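Local coordinates for protein 3-oxosteroid 1-dehydrogenase (Sterolibacterium denitrificans, PDB 7P18) that probably catalyses the FAD-dependent 1-dehydrogenation of 3-oxosteroids, giving 3-oxo-Delta(1)-steroids, at residues K64-F67 with D68-L71; R204-G207 with L208-M212; R217-L220 with L221-V225; D388-F391 with R392-P396; P407-K410 with A411-G414. One frame throughout, in Å; residues are numbered along the deposited sequence. Where two conformers were deposited one is given.

Contact 1: residues K64-F67 with D68-L71; sequences KDSF and DEAL
S66 and E69 hold each other across the first turn of helix 67-78, with F67 lying between them in sequence. S66 is the N-cap. Its OG sits between the backbone N and the carbonyl carbon (chi1 63°), a position from which it accepts from E69 N at 3.2 Å. The same hydroxyl donates to the E69 carboxylate, OG to OE1 2.5 Å, a short bond that uses the anti lone pair of OE1. The arrangement falls short of a capping box: the reciprocal bond is missing, because E69 OE1 stands 3.3 Å from S66 N at a poor angle, and that N-H leans weakly on D65 OD1 instead. Replacing S66 by an alanine would probably leave E69 N without its cap and OE1 without the hydroxyl donor, with K126 still holding OE2. D65 OD1 lies 4.1 Å from E69 OE1, so two like charges share this end. They are probably offset by R130, which pairs with D65 OD1, and by K126, which pairs with E69 OE2, while N57 N bonds D65 OD2. F67 meets the following turn through its carbonyl: F67 O accepts from L71 N at 2.9 Å, the second regular helical bond after that from A70 N to S66 O. The F67 ring rests on L88 and L91 of helix 84-104, against which A70 and L71 also pack, so the capped end of helix 67-78 sits between that helix and the loops carrying P56 and R130.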
loop_
_atom_site.group_PDB
_atom_site.type_symbol
_atom_site.label_atom_id
_atom_site.label_comp_id
_atom_site.label_asym_id
_atom_site.label_seq_id
_atom_site.Cartn_x
_atom_site.Cartn_y
_atom_site.Cartn_z
ATOM N N LYS A 64 3.691 -25.936 -2.233
ATOM C CA LYS A 64 5.026 -26.015 -1.601
ATOM C C LYS A 64 5.840 -24.770 -1.974
ATOM O O LYS A 64 5.754 -24.272 -3.102
ATOM C CB LYS A 64 5.749 -27.331 -1.900
ATOM C CG LYS A 64 6.505 -27.918 -0.695
ATOM C CD LYS A 64 5.619 -28.275 0.525
ATOM C CE LYS A 64 6.425 -28.500 1.790
ATOM N NZ LYS A 64 5.585 -29.125 2.874
ATOM N N ASP A 65 6.635 -24.331 -1.014
ATOM C CA ASP A 65 7.534 -23.161 -1.128
ATOM C C ASP A 65 8.795 -23.471 -0.325
ATOM O O ASP A 65 8.867 -24.533 0.356
ATOM C CB ASP A 65 6.819 -21.911 -0.609
ATOM C CG ASP A 65 7.401 -20.601 -1.119
ATOM O OD1 ASP A 65 8.347 -20.647 -1.927
ATOM O OD2 ASP A 65 6.920 -19.539 -0.651
ATOM N N SER A 66 9.784 -22.608 -0.417
ATOM C CA SER A 66 11.065 -22.815 0.281
ATOM C C SER A 66 11.808 -21.506 0.381
ATOM O O SER A 66 11.629 -20.635 -0.490
ATOM C CB SER A 66 11.932 -23.848 -0.420
ATOM O OG SER A 66 12.305 -23.468 -1.721
ATOM N N PHE A 67 12.645 -21.443 1.396
ATOM C CA PHE A 67 13.591 -20.342 1.633
ATOM C C PHE A 67 14.406 -20.102 0.355
ATOM O O PHE A 67 14.551 -18.933 -0.090
ATOM C CB PHE A 67 14.472 -20.697 2.828
ATOM C CG PHE A 67 15.456 -19.620 3.200
ATOM C CD1 PHE A 67 16.690 -19.546 2.582
ATOM C CD2 PHE A 67 15.140 -18.697 4.177
ATOM C CE1 PHE A 67 17.617 -18.575 2.950
ATOM C CE2 PHE A 67 16.042 -17.708 4.530
ATOM C CZ PHE A 67 17.281 -17.657 3.923
ATOM N N ASP A 68 14.967 -21.148 -0.231
ATOM C CA ASP A 68 15.890 -20.950 -1.388
ATOM C C ASP A 68 15.128 -20.427 -2.623
ATOM O O ASP A 68 15.682 -19.581 -3.353
ATOM C CB ASP A 68 16.644 -22.225 -1.737
ATOM C CG ASP A 68 17.828 -21.961 -2.640
ATOM O OD1 ASP A 68 18.689 -21.141 -2.258
ATOM O OD2 ASP A 68 17.810 -22.488 -3.749
ATOM N N GLU A 69 13.912 -20.898 -2.886
ATOM C CA GLU A 69 13.110 -20.359 -4.021
ATOM C C GLU A 69 12.815 -18.856 -3.789
ATOM O O GLU A 69 12.933 -18.065 -4.765
ATOM C CB GLU A 69 11.805 -21.143 -4.202
ATOM C CG GLU A 69 11.989 -22.503 -4.850
ATOM C CD GLU A 69 10.757 -23.342 -4.659
ATOM O OE1 GLU A 69 10.487 -23.716 -3.488
ATOM O OE2 GLU A 69 10.031 -23.541 -5.654
ATOM N N ALA A 70 12.422 -18.482 -2.569
ATOM C CA ALA A 70 12.086 -17.101 -2.186
ATOM C C ALA A 70 13.334 -16.222 -2.316
ATOM O O ALA A 70 13.213 -15.052 -2.760
ATOM C CB ALA A 70 11.474 -17.060 -0.815
ATOM N N LEU A 71 14.498 -16.746 -1.970
ATOM C CA LEU A 71 15.760 -15.970 -2.100
ATOM C C LEU A 71 16.075 -15.786 -3.585
ATOM O O LEU A 71 16.477 -14.676 -3.973
ATOM C CB LEU A 71 16.921 -16.659 -1.357
ATOM C CG LEU A 71 18.266 -15.934 -1.472
ATOM C CD1 LEU A 71 18.206 -14.567 -0.801
ATOM C CD2 LEU A 71 19.390 -16.769 -0.877
#

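Contact 2: residues R204-G207 with L208-M212; sequences RKRG and LGNAM
N210 OD1 is gripped by two nitrogens of R206, NE at 3.0 Å and NH2 at 2.9 Å. The arginine comes side-on, and the oxygen lies close to the guanidinium plane. Neither bond is straight, as expected when one atom is shared by two diverging N-H groups; NE meets OD1 in the carbonyl plane on a lone pair, whereas NH2 is tilted from that plane. The amide lies alongside, with its plane turned 72° from that of the guanidinium. Two successive bends in the arginine (chi2 -52°, chi3 -55°) fold its chain back, bringing the guanidinium alongside N210 four residues on. Both groups are anchored elsewhere too: R206 NH1 bonds D203 O, and N210 ND2 bonds R150 O and A47 O. A leucine in place of R206 would probably leave OD1 with just the weak bond from A152 N, both guanidinium donors being lost and the amide then held mainly through ND2. The backbone between them passes from strand 205-206, which pairs with strand 131-138, into helix 208-222. G207 O accepts from A211 N at 3.0 Å, the donor sitting well above the carbonyl plane, and A211 CB packs 3.3 Å from R206 O while also touching P134 and F137 of the neighbouring strand. L208, at the turn, has its side chain about 4 Å from the bound androstadienedione and from G50 of the FAD site. A buried cation facing a neutral carboxamide makes a directional link without a salt bridge, and the R206-N210 pair is probably restrained in its orientation by these bonds.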
loop_
_atom_site.group_PDB
_atom_site.type_symbol
_atom_site.label_atom_id
_atom_site.label_comp_id
_atom_site.label_asym_id
_atom_site.label_seq_id
_atom_site.Cartn_x
_atom_site.Cartn_y
_atom_site.Cartn_z
ATOM N N ARG A 204 -18.915 -2.519 12.568
ATOM C CA ARG A 204 -18.189 -2.988 13.767
ATOM C C ARG A 204 -17.031 -3.926 13.355
ATOM O O ARG A 204 -15.999 -3.984 14.072
ATOM C CB ARG A 204 -19.183 -3.752 14.641
ATOM C CG ARG A 204 -18.570 -4.331 15.901
ATOM C CD ARG A 204 -19.644 -4.695 16.898
ATOM N NE ARG A 204 -20.395 -5.840 16.450
ATOM C CZ ARG A 204 -20.134 -7.091 16.793
ATOM N NH1 ARG A 204 -19.120 -7.380 17.589
ATOM N NH2 ARG A 204 -20.898 -8.060 16.326
ATOM N N LYS A 205 -17.283 -4.731 12.338
ATOM C CA LYS A 205 -16.271 -5.618 11.718
ATOM C C LYS A 205 -15.420 -4.759 10.790
ATOM O O LYS A 205 -15.983 -4.038 9.912
ATOM C CB LYS A 205 -16.904 -6.773 10.944
ATOM C CG LYS A 205 -17.777 -7.709 11.768
ATOM C CD LYS A 205 -17.034 -8.344 12.881
ATOM C CE LYS A 205 -17.908 -9.267 13.689
ATOM N NZ LYS A 205 -17.080 -10.229 14.447
ATOM N N ARG A 206 -14.110 -4.847 10.970
ATOM C CA ARG A 206 -13.133 -4.156 10.098
ATOM C C ARG A 206 -12.394 -5.207 9.259
ATOM O O ARG A 206 -12.141 -6.317 9.736
ATOM C CB ARG A 206 -12.206 -3.307 10.976
ATOM C CG ARG A 206 -12.878 -2.435 12.031
ATOM C CD ARG A 206 -13.989 -1.552 11.495
ATOM N NE ARG A 206 -13.593 -0.692 10.401
ATOM C CZ ARG A 206 -14.413 -0.130 9.510
ATOM N NH1 ARG A 206 -15.722 -0.324 9.550
ATOM N NH2 ARG A 206 -13.916 0.637 8.556
ATOM N N GLY A 207 -12.061 -4.832 8.034
ATOM C CA GLY A 207 -11.317 -5.649 7.065
ATOM C C GLY A 207 -10.050 -4.968 6.601
ATOM O O GLY A 207 -9.846 -3.767 6.906
ATOM N N LEU A 208 -9.213 -5.719 5.899
ATOM C CA LEU A 208 -8.043 -5.189 5.165
ATOM C C LEU A 208 -7.148 -4.450 6.152
ATOM O O LEU A 208 -6.979 -4.959 7.262
ATOM C CB LEU A 208 -8.545 -4.296 4.033
ATOM C CG LEU A 208 -9.556 -4.952 3.102
ATOM C CD1 LEU A 208 -10.001 -3.954 2.033
ATOM C CD2 LEU A 208 -9.014 -6.217 2.452
ATOM N N GLY A 209 -6.579 -3.305 5.768
ATOM C CA GLY A 209 -5.648 -2.562 6.638
ATOM C C GLY A 209 -6.336 -2.078 7.883
ATOM O O GLY A 209 -5.679 -1.837 8.893
ATOM N N ASN A 210 -7.653 -1.880 7.842
ATOM C CA ASN A 210 -8.393 -1.418 9.045
ATOM C C ASN A 210 -8.446 -2.557 10.068
ATOM O O ASN A 210 -8.335 -2.287 11.284
ATOM C CB ASN A 210 -9.776 -0.893 8.638
ATOM C CG ASN A 210 -10.048 0.514 9.134
ATOM O OD1 ASN A 210 -11.159 0.787 9.543
ATOM N ND2 ASN A 210 -9.070 1.403 9.096
ATOM N N ALA A 211 -8.586 -3.812 9.635
ATOM C CA ALA A 211 -8.501 -4.972 10.564
ATOM C C ALA A 211 -7.102 -5.032 11.167
ATOM O O ALA A 211 -6.940 -5.240 12.351
ATOM C CB ALA A 211 -8.848 -6.260 9.874
ATOM N N MET A 212 -6.094 -4.828 10.333
ATOM C CA MET A 212 -4.680 -4.878 10.754
ATOM C C MET A 212 -4.425 -3.817 11.840
ATOM O O MET A 212 -3.902 -4.169 12.905
ATOM C CB MET A 212 -3.783 -4.658 9.533
ATOM C CG MET A 212 -2.310 -4.656 9.843
ATOM S SD MET A 212 -1.363 -4.409 8.338
ATOM C CE MET A 212 -1.766 -2.711 7.986
#

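Contact 3: residues R217-L220 with L221-V225; sequences RHAL and LERKV
R223 runs back along the helix over the A219 carbonyl. Its CB lies 3.6 Å from A219 O, and the extended chain then passes close by, with CG at 3.3 Å and CD at 3.2 Å from A219 O. At the tip, NH1 donates to A219 O at 3.0 Å, with the oxygen near the guanidinium plane; NE pairs with D28, and NH2 reaches N104 O. A219 O also takes the backbone N of R223, the two donors arriving from opposite faces of the carbonyl plane. From the neighbouring position, E222 CG lies over the face of the H218 imidazole, 4.1 Å from the ring centroid, a CH-pi contact. R217 NH1 touches L221 CG and also donates to a water that in turn donates to V225 O. L220 CD2 meets V225 CB at 4.1 Å, and L220 packs on M20 and A23 of helix 17-28. K224 is the first residue to leave helical angles, with positive phi: V225 N bonds L220 O at 2.9 Å, and K224 N bonds L221 O at 2.9 Å. These paired bonds define a Schellman motif, here between helix 208-222 and strand 227-228 of the parallel sheet of the Rossmann-type FAD-binding fold.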
loop_
_atom_site.group_PDB
_atom_site.type_symbol
_atom_site.label_atom_id
_atom_site.label_comp_id
_atom_site.label_asym_id
_atom_site.label_seq_id
_atom_site.Cartn_x
_atom_site.Cartn_y
_atom_site.Cartn_z
ATOM N N ARG A 217 -3.748 -2.274 17.433
ATOM C CA ARG A 217 -4.093 -1.333 18.531
ATOM C C ARG A 217 -4.574 -2.145 19.734
ATOM O O ARG A 217 -4.157 -1.857 20.845
ATOM C CB ARG A 217 -5.131 -0.298 18.102
ATOM C CG ARG A 217 -5.443 0.693 19.215
ATOM C CD ARG A 217 -4.307 1.646 19.422
ATOM N NE ARG A 217 -4.427 2.545 20.563
ATOM C CZ ARG A 217 -4.089 2.256 21.820
ATOM N NH1 ARG A 217 -3.654 1.053 22.156
ATOM N NH2 ARG A 217 -4.237 3.172 22.759
ATOM N N HIS A 218 -5.415 -3.132 19.496
ATOM C CA HIS A 218 -5.980 -4.024 20.536
ATOM C C HIS A 218 -4.851 -4.752 21.275
ATOM O O HIS A 218 -4.869 -4.776 22.495
ATOM C CB HIS A 218 -6.978 -4.988 19.917
ATOM C CG HIS A 218 -7.576 -5.905 20.929
ATOM N ND1 HIS A 218 -8.546 -5.481 21.840
ATOM C CD2 HIS A 218 -7.339 -7.208 21.201
ATOM C CE1 HIS A 218 -8.876 -6.497 22.626
ATOM N NE2 HIS A 218 -8.136 -7.557 22.260
ATOM N N ALA A 219 -3.858 -5.275 20.554
ATOM C CA ALA A 219 -2.660 -5.912 21.135
ATOM C C ALA A 219 -1.937 -4.954 22.087
ATOM O O ALA A 219 -1.518 -5.389 23.172
ATOM C CB ALA A 219 -1.718 -6.392 20.042
ATOM N N LEU A 220 -1.803 -3.683 21.726
ATOM C CA LEU A 220 -1.138 -2.681 22.584
ATOM C C LEU A 220 -2.030 -2.431 23.820
ATOM O O LEU A 220 -1.486 -2.280 24.940
ATOM C CB LEU A 220 -0.866 -1.413 21.787
ATOM C CG LEU A 220 0.130 -1.554 20.631
ATOM C CD1 LEU A 220 0.433 -0.185 20.029
ATOM C CD2 LEU A 220 1.417 -2.251 21.086
ATOM N N LEU A 221 -3.349 -2.430 23.640
ATOM C CA LEU A 221 -4.303 -2.169 24.753
ATOM C C LEU A 221 -4.177 -3.282 25.787
ATOM O O LEU A 221 -4.017 -2.966 26.947
ATOM C CB LEU A 221 -5.726 -2.114 24.216
ATOM C CG LEU A 221 -6.205 -0.758 23.735
ATOM C CD1 LEU A 221 -7.588 -0.893 23.131
ATOM C CD2 LEU A 221 -6.202 0.255 24.876
ATOM N N GLU A 222 -4.216 -4.538 25.351
ATOM C CA GLU A 222 -4.056 -5.732 26.224
ATOM C C GLU A 222 -2.746 -5.664 26.996
ATOM O O GLU A 222 -2.738 -6.107 28.142
ATOM C CB GLU A 222 -4.115 -7.009 25.401
ATOM C CG GLU A 222 -5.499 -7.216 24.846
ATOM C CD GLU A 222 -5.852 -8.663 24.591
ATOM O OE1 GLU A 222 -4.994 -9.399 24.066
ATOM O OE2 GLU A 222 -6.986 -9.043 24.947
ATOM N N ARG A 223 -1.676 -5.142 26.398
ATOM C CA ARG A 223 -0.341 -5.063 27.035
ATOM C C ARG A 223 -0.196 -3.741 27.795
ATOM O O ARG A 223 0.848 -3.549 28.408
ATOM C CB ARG A 223 0.760 -5.203 25.973
ATOM C CG ARG A 223 0.722 -6.549 25.260
ATOM C CD ARG A 223 1.406 -6.544 23.907
ATOM N NE ARG A 223 1.574 -7.898 23.404
ATOM C CZ ARG A 223 0.589 -8.655 22.952
ATOM N NH1 ARG A 223 -0.651 -8.198 22.886
ATOM N NH2 ARG A 223 0.850 -9.883 22.543
ATOM N N LYS A 224 -1.183 -2.839 27.696
ATOM C CA LYS A 224 -1.164 -1.505 28.343
ATOM C C LYS A 224 0.046 -0.711 27.874
ATOM O O LYS A 224 0.645 0.002 28.683
ATOM C CB LYS A 224 -1.136 -1.653 29.867
ATOM C CG LYS A 224 -2.289 -2.459 30.450
ATOM C CD LYS A 224 -2.177 -2.609 31.960
ATOM C CE LYS A 224 -3.143 -3.624 32.533
ATOM N NZ LYS A 224 -4.501 -3.051 32.700
ATOM N N VAL A 225 0.385 -0.800 26.593
ATOM C CA VAL A 225 1.493 -0.006 26.026
ATOM C C VAL A 225 0.910 1.353 25.695
ATOM O O VAL A 225 -0.064 1.412 24.937
ATOM C CB VAL A 225 2.084 -0.679 24.775
ATOM C CG1 VAL A 225 3.030 0.245 24.044
ATOM C CG2 VAL A 225 2.752 -1.997 25.122
HETATM O O HOH W 1 -2.469 0.959 24.785
#

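Contact 4: residues D388-F391 with R392-P396; sequences DGKF and RYNYP
The rings of F391 and Y395 meet T-shaped, the edge of Y395 pointing at the face of F391, with centroids 4.9 Å apart and planes at 70°. Y395 CD2 is the atom that touches, standing over the centre of the F391 ring and coming within 3.6 Å of F391 CD2. Beside it Y395 CB also lies over that face, 4.2 Å from the F391 centroid, a CH-pi contact. F391 has CG anti to the backbone N (chi1 -171°), which carries the ring out from the flank of the helix, where Y395, the first non-helical residue, can reach it. Y395 N also bonds F391 O, and the tyrosine hydroxyl bonds D469. The pair closes helix 389-394, a single short helix following strand 383-387 of the antiparallel sheet. At its other end D388 is the N-cap: OD1 accepts from F391 N at 3.1 Å, nearly straight, and only weakly from K390 N, while OD2 is held by the backbone N atoms of G482 and K483. In between, R392 N donates to D388 O and Y393 N to G389 O, both at 3.0 Å. The R392 side chain leads away from this turn, its guanidinium bonding M401 O and pairing with D408. P396 O, 4.3 Å from F391 CE1, is buried without a polar partner in the model.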
loop_
_atom_site.group_PDB
_atom_site.type_symbol
_atom_site.label_atom_id
_atom_site.label_comp_id
_atom_site.label_asym_id
_atom_site.label_seq_id
_atom_site.Cartn_x
_atom_site.Cartn_y
_atom_site.Cartn_z
ATOM N N ASP A 388 -15.702 2.009 -22.788
ATOM C CA ASP A 388 -17.012 2.267 -23.446
ATOM C C ASP A 388 -18.151 2.056 -22.466
ATOM O O ASP A 388 -17.923 1.789 -21.267
ATOM C CB ASP A 388 -17.154 1.450 -24.735
ATOM C CG ASP A 388 -17.473 -0.022 -24.554
ATOM O OD1 ASP A 388 -17.595 -0.457 -23.408
ATOM O OD2 ASP A 388 -17.559 -0.715 -25.593
ATOM N N GLY A 389 -19.385 2.159 -22.969
ATOM C CA GLY A 389 -20.572 2.033 -22.102
ATOM C C GLY A 389 -20.801 0.641 -21.550
ATOM O O GLY A 389 -21.460 0.543 -20.504
ATOM N N LYS A 390 -20.318 -0.409 -22.215
ATOM C CA LYS A 390 -20.453 -1.774 -21.653
ATOM C C LYS A 390 -19.509 -1.929 -20.452
ATOM O O LYS A 390 -19.937 -2.481 -19.423
ATOM C CB LYS A 390 -20.170 -2.840 -22.709
ATOM C CG LYS A 390 -20.209 -4.248 -22.125
ATOM C CD LYS A 390 -19.994 -5.333 -23.138
ATOM C CE LYS A 390 -20.111 -6.710 -22.532
ATOM N NZ LYS A 390 -20.190 -7.734 -23.595
ATOM N N PHE A 391 -18.264 -1.450 -20.565
ATOM C CA PHE A 391 -17.309 -1.451 -19.412
ATOM C C PHE A 391 -17.959 -0.700 -18.251
ATOM O O PHE A 391 -18.065 -1.165 -17.075
ATOM C CB PHE A 391 -15.983 -0.847 -19.868
ATOM C CG PHE A 391 -14.879 -1.000 -18.853
ATOM C CD1 PHE A 391 -14.891 -0.266 -17.676
ATOM C CD2 PHE A 391 -13.859 -1.904 -19.061
ATOM C CE1 PHE A 391 -13.889 -0.426 -16.725
ATOM C CE2 PHE A 391 -12.845 -2.043 -18.116
ATOM C CZ PHE A 391 -12.875 -1.320 -16.942
ATOM N N ARG A 392 -18.421 0.511 -18.556
ATOM C CA ARG A 392 -19.047 1.427 -17.576
ATOM C C ARG A 392 -20.156 0.716 -16.822
ATOM O O ARG A 392 -20.210 0.844 -15.585
ATOM C CB ARG A 392 -19.625 2.668 -18.253
ATOM C CG ARG A 392 -20.229 3.665 -17.276
ATOM C CD ARG A 392 -19.195 4.462 -16.470
ATOM N NE ARG A 392 -19.917 5.244 -15.476
ATOM C CZ ARG A 392 -20.276 4.814 -14.263
ATOM N NH1 ARG A 392 -19.878 3.651 -13.775
ATOM N NH2 ARG A 392 -21.031 5.584 -13.517
ATOM N N TYR A 393 -21.033 0.035 -17.557
ATOM C CA TYR A 393 -22.205 -0.673 -16.966
ATOM C C TYR A 393 -21.726 -1.812 -16.055
ATOM O O TYR A 393 -22.332 -2.020 -14.980
ATOM C CB TYR A 393 -23.116 -1.224 -18.066
ATOM C CG TYR A 393 -24.358 -1.926 -17.562
ATOM C CD1 TYR A 393 -25.477 -1.217 -17.148
ATOM C CD2 TYR A 393 -24.407 -3.305 -17.500
ATOM C CE1 TYR A 393 -26.618 -1.868 -16.704
ATOM C CE2 TYR A 393 -25.530 -3.971 -17.041
ATOM C CZ TYR A 393 -26.645 -3.249 -16.652
ATOM O OH TYR A 393 -27.753 -3.894 -16.185
ATOM N N ASN A 394 -20.706 -2.551 -16.493
ATOM C CA ASN A 394 -20.283 -3.834 -15.850
ATOM C C ASN A 394 -19.332 -3.651 -14.660
ATOM O O ASN A 394 -19.390 -4.499 -13.739
ATOM C CB ASN A 394 -19.727 -4.796 -16.885
ATOM C CG ASN A 394 -20.891 -5.367 -17.688
ATOM O OD1 ASN A 394 -21.127 -4.985 -18.818
ATOM N ND2 ASN A 394 -21.783 -6.017 -16.996
ATOM N N TYR A 395 -18.479 -2.626 -14.648
ATOM C CA TYR A 395 -17.229 -2.670 -13.835
ATOM C C TYR A 395 -17.045 -1.414 -13.010
ATOM O O TYR A 395 -17.460 -0.344 -13.423
ATOM C CB TYR A 395 -16.025 -2.848 -14.751
ATOM C CG TYR A 395 -16.040 -4.099 -15.587
ATOM C CD1 TYR A 395 -16.311 -5.335 -15.017
ATOM C CD2 TYR A 395 -15.740 -4.059 -16.926
ATOM C CE1 TYR A 395 -16.280 -6.499 -15.776
ATOM C CE2 TYR A 395 -15.737 -5.208 -17.702
ATOM C CZ TYR A 395 -16.005 -6.433 -17.120
ATOM O OH TYR A 395 -15.970 -7.564 -17.881
ATOM N N PRO A 396 -16.382 -1.525 -11.839
ATOM C CA PRO A 396 -15.990 -0.358 -11.053
ATOM C C PRO A 396 -14.728 0.225 -11.690
ATOM O O PRO A 396 -14.071 -0.456 -12.465
ATOM C CB PRO A 396 -15.735 -0.933 -9.661
ATOM C CG PRO A 396 -15.235 -2.310 -9.917
ATOM C CD PRO A 396 -15.882 -2.766 -11.230
#

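Contact 5: residues P407-K410 with A411-G414; sequences PDRK and AWLG
The R409 guanidinium lies flat on the indole of W412, planes 10° apart and centres 3.8 Å apart, so that one face of each group is taken by the other. It is a cation-pi stack between residues three apart, built over a short 3-10 turn in the loop between helix 389-394 and strand 418-420. Over the guanidinium face stands W412 CZ2, 3.6 Å from R409 CZ; on the indole, CZ sits over the six-membered ring, and R409 CD lies almost straight above the five-membered ring, 4.0 Å from its centroid, adding a CH-pi contact. The whole end of the arginine, from CD to the two terminal nitrogens, thus follows the long axis of the bicycle: NH2 ends 3.6 Å from W412 CH2 and NH1 near CZ2. The arginine leaves the backbone extended, CG anti to the backbone N, and one bend at chi3 (-47°) lays the guanidinium down nearly parallel to the ring. W412 is buried, touching P399, L400 and Y417, whereas R409 is exposed and lies over one face of the indole. Two i+3 to i backbone bonds span the same turn. W412 N donates to R409 O at 3.1 Å, an oxygen that also bonds Y417 OH, and L413 N donates to K410 O at 3.1 Å. In both the donor stands well above the carbonyl plane. Just before the turn, D408 pairs with R419 and bonds Y487 OH. L413 CB lies 3.4 Å from K410 O.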
loop_
_atom_site.group_PDB
_atom_site.type_symbol
_atom_site.label_atom_id
_atom_site.label_comp_id
_atom_site.label_asym_id
_atom_site.label_seq_id
_atom_site.Cartn_x
_atom_site.Cartn_y
_atom_site.Cartn_z
ATOM N N PRO A 407 -25.749 5.307 -11.457
ATOM C CA PRO A 407 -25.721 6.089 -12.695
ATOM C C PRO A 407 -24.664 7.196 -12.613
ATOM O O PRO A 407 -24.208 7.463 -11.542
ATOM C CB PRO A 407 -27.132 6.693 -12.766
ATOM C CG PRO A 407 -27.528 6.824 -11.307
ATOM C CD PRO A 407 -26.912 5.626 -10.613
ATOM N N ASP A 408 -24.296 7.765 -13.755
ATOM C CA ASP A 408 -23.335 8.883 -13.887
ATOM C C ASP A 408 -23.745 10.034 -12.961
ATOM O O ASP A 408 -24.936 10.399 -12.942
ATOM C CB ASP A 408 -23.222 9.315 -15.345
ATOM C CG ASP A 408 -22.575 8.289 -16.249
ATOM O OD1 ASP A 408 -22.050 7.298 -15.709
ATOM O OD2 ASP A 408 -22.536 8.526 -17.472
ATOM N N ARG A 409 -22.806 10.556 -12.166
ATOM C CA ARG A 409 -23.074 11.702 -11.259
ATOM C C ARG A 409 -22.766 12.999 -12.022
ATOM O O ARG A 409 -21.632 13.135 -12.544
ATOM C CB ARG A 409 -22.251 11.525 -9.979
ATOM C CG ARG A 409 -22.619 12.515 -8.890
ATOM C CD ARG A 409 -21.805 12.411 -7.607
ATOM N NE ARG A 409 -21.645 11.061 -7.072
ATOM C CZ ARG A 409 -21.148 10.785 -5.864
ATOM N NH1 ARG A 409 -20.784 11.768 -5.049
ATOM N NH2 ARG A 409 -21.030 9.526 -5.473
ATOM N N LYS A 410 -23.716 13.931 -12.094
ATOM C CA LYS A 410 -23.533 15.239 -12.788
ATOM C C LYS A 410 -22.359 16.012 -12.205
ATOM O O LYS A 410 -21.557 16.570 -12.989
ATOM C CB LYS A 410 -24.737 16.172 -12.597
ATOM C CG LYS A 410 -25.789 16.179 -13.677
ATOM C CD LYS A 410 -26.906 17.128 -13.266
ATOM C CE LYS A 410 -28.059 17.176 -14.241
ATOM N NZ LYS A 410 -28.898 18.363 -13.954
ATOM N N ALA A 411 -22.264 16.075 -10.872
ATOM C CA ALA A 411 -21.212 16.814 -10.140
ATOM C C ALA A 411 -19.823 16.273 -10.502
ATOM O O ALA A 411 -18.807 16.998 -10.299
ATOM C CB ALA A 411 -21.472 16.745 -8.656
ATOM N N TRP A 412 -19.743 15.049 -11.025
ATOM C CA TRP A 412 -18.447 14.383 -11.351
ATOM C C TRP A 412 -18.060 14.574 -12.816
ATOM O O TRP A 412 -16.908 14.263 -13.162
ATOM C CB TRP A 412 -18.498 12.901 -10.958
ATOM C CG TRP A 412 -18.148 12.680 -9.521
ATOM C CD1 TRP A 412 -17.909 13.618 -8.560
ATOM C CD2 TRP A 412 -18.102 11.406 -8.859
ATOM N NE1 TRP A 412 -17.690 13.012 -7.359
ATOM C CE2 TRP A 412 -17.806 11.653 -7.510
ATOM C CE3 TRP A 412 -18.296 10.087 -9.294
ATOM C CZ2 TRP A 412 -17.675 10.615 -6.581
ATOM C CZ3 TRP A 412 -18.157 9.063 -8.386
ATOM C CH2 TRP A 412 -17.842 9.328 -7.049
ATOM N N LEU A 413 -18.973 15.055 -13.657
ATOM C CA LEU A 413 -18.665 15.245 -15.096
ATOM C C LEU A 413 -17.561 16.302 -15.247
ATOM O O LEU A 413 -17.665 17.353 -14.635
ATOM C CB LEU A 413 -19.949 15.645 -15.836
ATOM C CG LEU A 413 -19.829 15.743 -17.346
ATOM C CD1 LEU A 413 -19.613 14.350 -17.956
ATOM C CD2 LEU A 413 -21.102 16.403 -17.919
ATOM N N GLY A 414 -16.499 15.971 -15.979
ATOM C CA GLY A 414 -15.301 16.793 -16.172
ATOM C C GLY A 414 -14.435 16.871 -14.928
ATOM O O GLY A 414 -13.432 17.610 -14.965
#

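All five contacts are local turns met in series along the chain, and none nests within or crosses another. Contact 1 starts helix 67-78 after the loop that follows strand 53-54. Contacts 2 and 3 then mark the two ends of helix 208-222, their centres about 17 Å apart, carrying the chain from strand 205-206, past the steroid at the helix start, to the parallel sheet. Contact 4 follows strand 383-387, and contact 5 lies in the loop leading on to strand 418-420; these two touch through the salt bridge from R392 NH2 to D408 OD1, 3.0 Å. Contacts 1 and 5, with centres about 49 Å apart, lie on opposite sides of the chain's centre.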